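Local coordinates for YqgE/AlgH family protein (PDB 2GS5) that is of unknown function but belongs to the UPF0301 (AlgH) family of conserved bacterial proteins, at residues A[60-74]-A[120-134]. Residues are numbered along the deposited sequence; the frame is centred on the assembly and turned at random.
Sequences VFNVIPEWVPCVTKP and ADPEEIKPLVSGMRL
An extended side chain (chi1 -171°) that bends only at chi3 (90°) carries selenomethionine Met132 to the Trp67 ring, whose own CG stands anti to the carbonyl carbon. Met132 SE lies 4.8 Å from the centroid of the Trp67 six-membered ring, 50° off its normal, an oblique Met-aromatic contact. Pro122, just past the N-cap of helix 122-125, covers one indole face: its CG is 4.0 Å from the same centroid, over the face, a CH-pi contact. At the ring edge, Ile125 CG1 meets Trp67 CH2 at 3.8 Å, while Trp67 NE1 bonds to Leu118 O. Beyond the indole, Leu134 CD1 packs tightly on Val60 CG1 (3.4 Å) and meets the tip of Ile64.

Polar bonds gather at Thr72. Its N donates to Met132 O at 2.9 Å, in the carbonyl plane, and its OG1 accepts from Met132 N at 3.0 Å. One water links the same hydroxyl to Ser130 O; a second joins buried Arg133 NE to the carbonyls of Thr72 and Pro74, and Arg133 NH2 bonds to Ala167 O. Apolar side chains thus hold the 3-10 segment 65-70 by shape, whereas the directional bonds at Thr72, one through its backbone and one through its hydroxyl, fix loop 71-74 against strand 129-141.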
loop_
_atom_site.group_PDB
_atom_site.type_symbol
_atom_site.label_atom_id
_atom_site.label_comp_id
_atom_site.label_asym_id
_atom_site.label_seq_id
_atom_site.Cartn_x
_atom_site.Cartn_y
_atom_site.Cartn_z
ATOM N N VAL A 60 15.053 1.141 9.598
ATOM C CA VAL A 60 15.447 1.989 8.478
ATOM C C VAL A 60 16.873 2.528 8.683
ATOM O O VAL A 60 17.638 2.660 7.721
ATOM C CB VAL A 60 14.456 3.174 8.283
ATOM C CG1 VAL A 60 14.960 4.158 7.231
ATOM C CG2 VAL A 60 13.071 2.653 7.916
ATOM N N PHE A 61 17.226 2.821 9.935
ATOM C CA PHE A 61 18.579 3.300 10.274
ATOM C C PHE A 61 19.695 2.415 9.710
ATOM O O PHE A 61 20.756 2.912 9.336
ATOM C CB PHE A 61 18.734 3.423 11.794
ATOM C CG PHE A 61 20.086 3.908 12.222
ATOM C CD1 PHE A 61 20.336 5.262 12.362
ATOM C CD2 PHE A 61 21.115 3.006 12.476
ATOM C CE1 PHE A 61 21.593 5.713 12.758
ATOM C CE2 PHE A 61 22.372 3.453 12.867
ATOM C CZ PHE A 61 22.602 4.806 13.011
ATOM N N ASN A 62 19.458 1.110 9.641
ATOM C CA ASN A 62 20.496 0.176 9.192
ATOM C C ASN A 62 20.628 0.035 7.677
ATOM O O ASN A 62 21.570 -0.608 7.198
ATOM C CB ASN A 62 20.279 -1.173 9.865
ATOM C CG ASN A 62 20.606 -1.124 11.345
ATOM O OD1 ASN A 62 21.722 -0.754 11.730
ATOM N ND2 ASN A 62 19.641 -1.474 12.183
ATOM N N VAL A 63 19.719 0.659 6.929
ATOM C CA VAL A 63 19.703 0.552 5.470
ATOM C C VAL A 63 19.920 1.911 4.811
ATOM O O VAL A 63 20.834 2.067 4.006
ATOM C CB VAL A 63 18.377 -0.072 4.983
ATOM C CG1 VAL A 63 18.318 -0.107 3.454
ATOM C CG2 VAL A 63 18.206 -1.481 5.574
ATOM N N ILE A 64 19.085 2.886 5.163
ATOM C CA ILE A 64 19.187 4.252 4.637
ATOM C C ILE A 64 18.947 5.246 5.776
ATOM O O ILE A 64 17.884 5.851 5.869
ATOM C CB ILE A 64 18.205 4.536 3.450
ATOM C CG1 ILE A 64 16.860 3.837 3.654
ATOM C CG2 ILE A 64 18.820 4.114 2.125
ATOM C CD1 ILE A 64 15.845 4.150 2.563
ATOM N N PRO A 65 19.946 5.416 6.660
ATOM C CA PRO A 65 19.758 6.246 7.850
ATOM C C PRO A 65 19.379 7.697 7.556
ATOM O O PRO A 65 18.714 8.328 8.367
ATOM C CB PRO A 65 21.114 6.160 8.561
ATOM C CG PRO A 65 22.068 5.707 7.523
ATOM C CD PRO A 65 21.304 4.848 6.590
ATOM N N GLU A 66 19.799 8.209 6.402
ATOM C CA GLU A 66 19.519 9.584 6.009
ATOM C C GLU A 66 18.025 9.891 5.937
ATOM O O GLU A 66 17.626 11.040 6.091
ATOM C CB GLU A 66 20.174 9.920 4.655
ATOM C CG GLU A 66 19.679 9.103 3.453
ATOM C CD GLU A 66 20.491 7.841 3.178
ATOM O OE1 GLU A 66 21.047 7.238 4.129
ATOM O OE2 GLU A 66 20.556 7.444 1.989
ATOM N N TRP A 67 17.218 8.861 5.688
ATOM C CA TRP A 67 15.769 9.032 5.540
ATOM C C TRP A 67 14.998 8.955 6.851
ATOM O O TRP A 67 13.822 9.304 6.893
ATOM C CB TRP A 67 15.217 8.016 4.526
ATOM C CG TRP A 67 15.442 8.508 3.134
ATOM C CD1 TRP A 67 16.395 8.101 2.255
ATOM C CD2 TRP A 67 14.722 9.562 2.492
ATOM N NE1 TRP A 67 16.304 8.831 1.086
ATOM C CE2 TRP A 67 15.284 9.735 1.208
ATOM C CE3 TRP A 67 13.638 10.362 2.869
ATOM C CZ2 TRP A 67 14.800 10.682 0.307
ATOM C CZ3 TRP A 67 13.158 11.298 1.975
ATOM C CH2 TRP A 67 13.740 11.453 0.706
ATOM N N VAL A 68 15.649 8.520 7.921
ATOM C CA VAL A 68 14.947 8.285 9.189
ATOM C C VAL A 68 14.094 9.467 9.684
ATOM O O VAL A 68 12.964 9.255 10.105
ATOM C CB VAL A 68 15.913 7.791 10.294
ATOM C CG1 VAL A 68 15.209 7.733 11.643
ATOM C CG2 VAL A 68 16.439 6.416 9.924
ATOM N N PRO A 69 14.615 10.710 9.630
ATOM C CA PRO A 69 13.795 11.863 10.049
ATOM C C PRO A 69 12.444 12.049 9.340
ATOM O O PRO A 69 11.553 12.677 9.893
ATOM C CB PRO A 69 14.709 13.059 9.763
ATOM C CG PRO A 69 16.078 12.508 9.821
ATOM C CD PRO A 69 15.983 11.123 9.266
ATOM N N CYS A 70 12.295 11.496 8.139
ATOM C CA CYS A 70 11.052 11.604 7.371
ATOM C C CYS A 70 10.101 10.442 7.620
ATOM O O CYS A 70 8.943 10.495 7.190
ATOM C CB CYS A 70 11.346 11.619 5.873
ATOM S SG CYS A 70 12.134 13.097 5.256
ATOM N N VAL A 71 10.576 9.392 8.285
ATOM C CA VAL A 71 9.814 8.143 8.363
ATOM C C VAL A 71 8.919 8.112 9.592
ATOM O O VAL A 71 9.367 8.352 10.717
ATOM C CB VAL A 71 10.738 6.909 8.360
ATOM C CG1 VAL A 71 9.938 5.624 8.534
ATOM C CG2 VAL A 71 11.543 6.851 7.066
ATOM N N THR A 72 7.646 7.804 9.361
ATOM C CA THR A 72 6.670 7.655 10.425
ATOM C C THR A 72 6.992 6.436 11.284
ATOM O O THR A 72 7.406 5.396 10.771
ATOM C CB THR A 72 5.278 7.481 9.808
ATOM O OG1 THR A 72 5.006 8.589 8.936
ATOM C CG2 THR A 72 4.201 7.352 10.877
ATOM N N LYS A 73 6.819 6.549 12.594
ATOM C CA LYS A 73 7.012 5.399 13.469
ATOM C C LYS A 73 5.981 4.309 13.170
ATOM O O LYS A 73 4.836 4.617 12.836
ATOM C CB LYS A 73 6.922 5.812 14.946
ATOM C CG LYS A 73 8.120 6.624 15.423
ATOM C CD LYS A 73 8.064 6.954 16.918
ATOM C CE LYS A 73 7.167 8.137 17.237
ATOM N NZ LYS A 73 7.477 8.685 18.595
ATOM N N PRO A 74 6.380 3.031 13.276
ATOM C CA PRO A 74 7.723 2.560 13.592
ATOM C C PRO A 74 8.670 2.646 12.391
ATOM O O PRO A 74 8.295 2.303 11.257
ATOM C CB PRO A 74 7.502 1.107 14.009
ATOM C CG PRO A 74 6.267 0.702 13.350
ATOM C CD PRO A 74 5.436 1.915 13.091
ATOM N N ALA A 120 16.202 11.816 -3.627
ATOM C CA ALA A 120 16.014 13.194 -3.195
ATOM C C ALA A 120 16.803 13.473 -1.917
ATOM O O ALA A 120 17.219 12.553 -1.202
ATOM C CB ALA A 120 14.523 13.495 -2.974
ATOM N N ASP A 121 17.005 14.754 -1.641
ATOM C CA ASP A 121 17.550 15.198 -0.372
ATOM C C ASP A 121 16.444 15.072 0.669
ATOM O O ASP A 121 15.398 15.711 0.526
ATOM C CB ASP A 121 18.000 16.657 -0.508
ATOM C CG ASP A 121 18.691 17.191 0.734
ATOM O OD1 ASP A 121 18.609 16.589 1.824
ATOM O OD2 ASP A 121 19.331 18.256 0.607
ATOM N N PRO A 122 16.652 14.248 1.717
ATOM C CA PRO A 122 15.620 14.130 2.752
ATOM C C PRO A 122 15.187 15.464 3.365
ATOM O O PRO A 122 14.044 15.583 3.806
ATOM C CB PRO A 122 16.281 13.255 3.825
ATOM C CG PRO A 122 17.347 12.510 3.117
ATOM C CD PRO A 122 17.811 13.380 1.993
ATOM N N GLU A 123 16.093 16.441 3.401
ATOM C CA GLU A 123 15.757 17.778 3.901
ATOM C C GLU A 123 14.817 18.545 2.964
ATOM O O GLU A 123 14.055 19.395 3.432
ATOM C CB GLU A 123 17.031 18.575 4.192
ATOM C CG GLU A 123 17.837 17.977 5.347
ATOM C CD GLU A 123 18.989 18.865 5.799
ATOM O OE1 GLU A 123 18.752 19.829 6.565
ATOM O OE2 GLU A 123 20.142 18.595 5.394
ATOM N N GLU A 124 14.866 18.252 1.664
ATOM C CA GLU A 124 13.888 18.784 0.693
ATOM C C GLU A 124 12.512 18.212 0.980
ATOM O O GLU A 124 11.505 18.927 1.001
ATOM C CB GLU A 124 14.260 18.397 -0.758
ATOM C CG GLU A 124 13.333 19.021 -1.839
ATOM C CD GLU A 124 13.065 18.145 -3.078
ATOM O OE1 GLU A 124 12.135 18.500 -3.838
ATOM O OE2 GLU A 124 13.747 17.120 -3.321
ATOM N N ILE A 125 12.476 16.901 1.177
ATOM C CA ILE A 125 11.230 16.163 1.231
ATOM C C ILE A 125 10.519 16.323 2.577
ATOM O O ILE A 125 9.293 16.374 2.617
ATOM C CB ILE A 125 11.482 14.674 0.900
ATOM C CG1 ILE A 125 11.949 14.534 -0.557
ATOM C CG2 ILE A 125 10.224 13.837 1.138
ATOM C CD1 ILE A 125 10.998 15.150 -1.600
ATOM N N LYS A 126 11.288 16.439 3.663
ATOM C CA LYS A 126 10.724 16.502 5.023
ATOM C C LYS A 126 9.524 17.460 5.167
ATOM O O LYS A 126 8.469 17.031 5.619
ATOM C CB LYS A 126 11.818 16.801 6.064
ATOM C CG LYS A 126 11.318 16.977 7.510
ATOM C CD LYS A 126 11.172 15.674 8.249
ATOM C CE LYS A 126 10.821 15.887 9.717
ATOM N NZ LYS A 126 9.509 16.583 9.950
ATOM N N PRO A 127 9.672 18.746 4.772
ATOM C CA PRO A 127 8.533 19.678 4.893
ATOM C C PRO A 127 7.343 19.375 3.985
ATOM O O PRO A 127 6.246 19.896 4.207
ATOM C CB PRO A 127 9.141 21.035 4.511
ATOM C CG PRO A 127 10.348 20.741 3.752
ATOM C CD PRO A 127 10.877 19.431 4.266
ATOM N N LEU A 128 7.562 18.538 2.972
ATOM C CA LEU A 128 6.559 18.277 1.939
ATOM C C LEU A 128 5.708 17.048 2.212
ATOM O O LEU A 128 4.751 16.797 1.471
ATOM C CB LEU A 128 7.225 18.115 0.576
ATOM C CG LEU A 128 8.182 19.229 0.160
ATOM C CD1 LEU A 128 8.760 18.973 -1.244
ATOM C CD2 LEU A 128 7.519 20.608 0.206
ATOM N N VAL A 129 6.048 16.287 3.255
ATOM C CA VAL A 129 5.248 15.122 3.648
ATOM C C VAL A 129 4.855 15.180 5.120
ATOM O O VAL A 129 5.604 15.698 5.945
ATOM C CB VAL A 129 5.984 13.787 3.360
ATOM C CG1 VAL A 129 6.194 13.599 1.829
ATOM C CG2 VAL A 129 7.295 13.723 4.131
ATOM N N SER A 130 3.671 14.661 5.437
ATOM C CA SER A 130 3.227 14.542 6.827
ATOM C C SER A 130 3.552 13.171 7.381
ATOM O O SER A 130 3.518 12.957 8.592
ATOM C CB SER A 130 1.726 14.803 6.961
ATOM O OG SER A 130 0.969 13.922 6.145
ATOM N N GLY A 131 3.852 12.237 6.485
ATOM C CA GLY A 131 4.216 10.883 6.874
ATOM C C GLY A 131 4.861 10.155 5.722
ATOM O O GLY A 131 4.741 10.575 4.578
HETATM N N MSE A 132 5.575 9.078 6.033
HETATM C CA MSE A 132 6.241 8.276 5.013
HETATM C C MSE A 132 6.584 6.898 5.574
HETATM O O MSE A 132 6.879 6.756 6.755
HETATM C CB MSE A 132 7.510 8.984 4.541
HETATM C CG MSE A 132 8.175 8.357 3.348
HETATM SE SE MSE A 132 9.792 9.352 2.949
HETATM C CE MSE A 132 10.981 8.303 4.094
ATOM N N ARG A 133 6.561 5.892 4.708
ATOM C CA ARG A 133 6.905 4.528 5.091
ATOM C C ARG A 133 7.737 3.911 3.981
ATOM O O ARG A 133 7.522 4.211 2.803
ATOM C CB ARG A 133 5.625 3.718 5.318
ATOM C CG ARG A 133 5.846 2.300 5.840
ATOM C CD ARG A 133 4.713 1.856 6.744
ATOM N NE ARG A 133 4.777 2.548 8.029
ATOM C CZ ARG A 133 3.813 2.540 8.945
ATOM N NH1 ARG A 133 2.684 1.889 8.721
ATOM N NH2 ARG A 133 3.988 3.213 10.082
ATOM N N LEU A 134 8.687 3.070 4.371
ATOM C CA LEU A 134 9.612 2.434 3.428
ATOM C C LEU A 134 9.310 0.950 3.309
ATOM O O LEU A 134 9.088 0.270 4.307
ATOM C CB LEU A 134 11.058 2.636 3.877
ATOM C CG LEU A 134 11.525 4.091 3.833
ATOM C CD1 LEU A 134 12.879 4.252 4.487
ATOM C CD2 LEU A 134 11.591 4.595 2.400
HETATM O O HOH W 1 7.311 3.528 8.992
HETATM O O HOH W 2 3.969 10.764 10.239
#